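Local atomic coordinates of probable chitinase A (Chromobacterium violaceum, PDB entry 4TX8), a protein that probably hydrolyses internal linkages of chitin as a family 18 glycoside hydrolase and carries a family 5/12 carbohydrate-binding module, which probably binds chitin, joined to its catalytic barrel. Residues L70-G75 against W401-G406. Residues are numbered along the deposited sequence; the frame is centred on the assembly and turned at random.
Sequences LWTPGG and WDRRDG
Arg-404 reaches from the end of helix 399-404 to the carbonyl oxygen of Trp-71, while the CG/CD edge of the Pro-73 ring meets a guanidinium face of both Arg-404 and Arg-403. The side chain of Arg-404 leaves CB with CG anti to the backbone N (chi1 173°), and bends at chi2 and chi3 then bring its guanidinium to Pro-73 and the Trp-71 carbonyl. NE goes to the carbonyl of Ser-120. Arg-404 CZ lies 3.9 Å from Pro-73 CD, which comes over one face of the guanidinium. Arg-404 NH1 donates to Trp-71 O at 2.7 Å, nearly straight at 171°; the oxygen lies in the guanidinium plane, whereas NH1 stands above the carbonyl plane. NH1 also reaches Pro-64 O, so it is gripped twice. Arg-404 NH2 adds a weak bond of 3.4 Å to Trp-71 O and donates a hydrogen bond to a water 2.8 Å away, which bridges back weakly to Trp-71 O. Arg-403 runs extended instead, and its guanidinium takes Pro-73 CG over its centre, Pro-73 CG being 3.9 Å from Arg-403 CZ; Arg-403 also makes a cation-pi contact with Phe-124. Seen from the proline ring, the two guanidiniums lie in directions roughly at right angles. The Arg-404 carbonyl accepts from Tyr-48 OH. Gly-406, with positive phi, ends the helix in a Schellman motif. The arrangement is an interdomain interface, joining the edge strand of the family 5/12 carbohydrate-binding module to the helix following the last strand of the GH18 TIM barrel.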
loop_
_atom_site.group_PDB
_atom_site.type_symbol
_atom_site.label_atom_id
_atom_site.label_comp_id
_atom_site.label_asym_id
_atom_site.label_seq_id
_atom_site.Cartn_x
_atom_site.Cartn_y
_atom_site.Cartn_z
ATOM N N LEU A 70 17.048 16.661 12.176
ATOM C CA LEU A 70 17.904 17.714 11.627
ATOM C C LEU A 70 17.327 18.359 10.375
ATOM O O LEU A 70 17.553 19.542 10.118
ATOM C CB LEU A 70 19.297 17.165 11.302
ATOM C CG LEU A 70 20.237 16.884 12.470
ATOM C CD1 LEU A 70 21.520 16.255 11.951
ATOM C CD2 LEU A 70 20.535 18.167 13.235
ATOM N N TRP A 71 16.593 17.573 9.594
ATOM C CA TRP A 71 16.111 18.024 8.294
ATOM C C TRP A 71 14.639 17.705 8.078
ATOM O O TRP A 71 14.186 16.595 8.362
ATOM C CB TRP A 71 16.933 17.386 7.170
ATOM C CG TRP A 71 18.386 17.726 7.216
ATOM C CD1 TRP A 71 19.388 16.976 7.764
ATOM C CD2 TRP A 71 19.006 18.907 6.697
ATOM N NE1 TRP A 71 20.594 17.619 7.614
ATOM C CE2 TRP A 71 20.386 18.806 6.964
ATOM C CE3 TRP A 71 18.528 20.040 6.031
ATOM C CZ2 TRP A 71 21.291 19.795 6.589
ATOM C CZ3 TRP A 71 19.427 21.018 5.662
ATOM C CH2 TRP A 71 20.793 20.891 5.941
ATOM N N THR A 72 13.899 18.681 7.566
ATOM C CA THR A 72 12.537 18.432 7.118
ATOM C C THR A 72 12.456 18.639 5.606
ATOM O O THR A 72 13.026 19.592 5.076
ATOM C CB THR A 72 11.514 19.338 7.840
ATOM O OG1 THR A 72 10.216 19.151 7.265
ATOM C CG2 THR A 72 11.902 20.798 7.727
ATOM N N PRO A 73 11.766 17.726 4.905
ATOM C CA PRO A 73 11.601 17.831 3.451
ATOM C C PRO A 73 10.900 19.124 3.056
ATOM O O PRO A 73 9.932 19.508 3.710
ATOM C CB PRO A 73 10.734 16.613 3.102
ATOM C CG PRO A 73 10.948 15.656 4.228
ATOM C CD PRO A 73 11.130 16.512 5.446
ATOM N N GLY A 74 11.383 19.785 2.010
ATOM C CA GLY A 74 10.768 21.013 1.541
ATOM C C GLY A 74 11.742 22.172 1.456
ATOM O O GLY A 74 12.888 22.064 1.894
ATOM N N GLY A 75 11.282 23.284 0.889
ATOM C CA GLY A 75 12.106 24.469 0.729
ATOM C C GLY A 75 12.649 24.632 -0.679
ATOM O O GLY A 75 12.574 23.710 -1.493
ATOM N N TRP A 401 7.936 7.349 3.861
ATOM C CA TRP A 401 9.311 6.937 3.611
ATOM C C TRP A 401 9.792 7.489 2.276
ATOM O O TRP A 401 10.948 7.894 2.149
ATOM C CB TRP A 401 9.456 5.415 3.653
ATOM C CG TRP A 401 9.665 4.905 5.041
ATOM C CD1 TRP A 401 8.830 4.101 5.757
ATOM C CD2 TRP A 401 10.780 5.191 5.897
ATOM N NE1 TRP A 401 9.360 3.855 7.002
ATOM C CE2 TRP A 401 10.557 4.515 7.114
ATOM C CE3 TRP A 401 11.947 5.948 5.750
ATOM C CZ2 TRP A 401 11.455 4.577 8.177
ATOM C CZ3 TRP A 401 12.840 6.007 6.811
ATOM C CH2 TRP A 401 12.589 5.324 8.006
ATOM N N ASP A 402 8.901 7.522 1.288
ATOM C CA ASP A 402 9.247 8.089 -0.011
ATOM C C ASP A 402 9.571 9.576 0.112
ATOM O O ASP A 402 10.531 10.063 -0.483
ATOM C CB ASP A 402 8.114 7.879 -1.016
ATOM C CG ASP A 402 8.334 8.650 -2.303
ATOM O OD1 ASP A 402 9.176 8.217 -3.118
ATOM O OD2 ASP A 402 7.675 9.694 -2.493
ATOM N N ARG A 403 8.764 10.286 0.894
ATOM C CA ARG A 403 8.971 11.708 1.146
ATOM C C ARG A 403 10.295 11.961 1.863
ATOM O O ARG A 403 11.068 12.844 1.477
ATOM C CB ARG A 403 7.806 12.268 1.970
ATOM C CG ARG A 403 7.958 13.714 2.433
ATOM C CD ARG A 403 6.711 14.130 3.211
ATOM N NE ARG A 403 6.809 15.454 3.821
ATOM C CZ ARG A 403 7.171 15.673 5.082
ATOM N NH1 ARG A 403 7.485 14.655 5.873
ATOM N NH2 ARG A 403 7.221 16.911 5.552
ATOM N N ARG A 404 10.552 11.177 2.904
ATOM C CA ARG A 404 11.776 11.304 3.685
ATOM C C ARG A 404 13.007 11.042 2.815
ATOM O O ARG A 404 14.041 11.693 2.973
ATOM C CB ARG A 404 11.740 10.343 4.879
ATOM C CG ARG A 404 13.028 10.252 5.688
ATOM C CD ARG A 404 13.532 11.617 6.140
ATOM N NE ARG A 404 12.540 12.381 6.891
ATOM C CZ ARG A 404 12.762 13.597 7.381
ATOM N NH1 ARG A 404 13.942 14.181 7.197
ATOM N NH2 ARG A 404 11.812 14.232 8.055
ATOM N N ASP A 405 12.876 10.106 1.878
ATOM C CA ASP A 405 13.990 9.711 1.019
ATOM C C ASP A 405 14.147 10.606 -0.215
ATOM O O ASP A 405 15.045 10.394 -1.027
ATOM C CB ASP A 405 13.826 8.250 0.581
ATOM C CG ASP A 405 13.993 7.271 1.734
ATOM O OD1 ASP A 405 14.664 7.624 2.729
ATOM O OD2 ASP A 405 13.460 6.146 1.642
ATOM N N GLY A 406 13.275 11.601 -0.351
ATOM C CA GLY A 406 13.376 12.563 -1.434
ATOM C C GLY A 406 12.581 12.223 -2.684
ATOM O O GLY A 406 12.986 12.577 -3.792
HETATM O O HOH W 1 11.484 16.034 10.223
#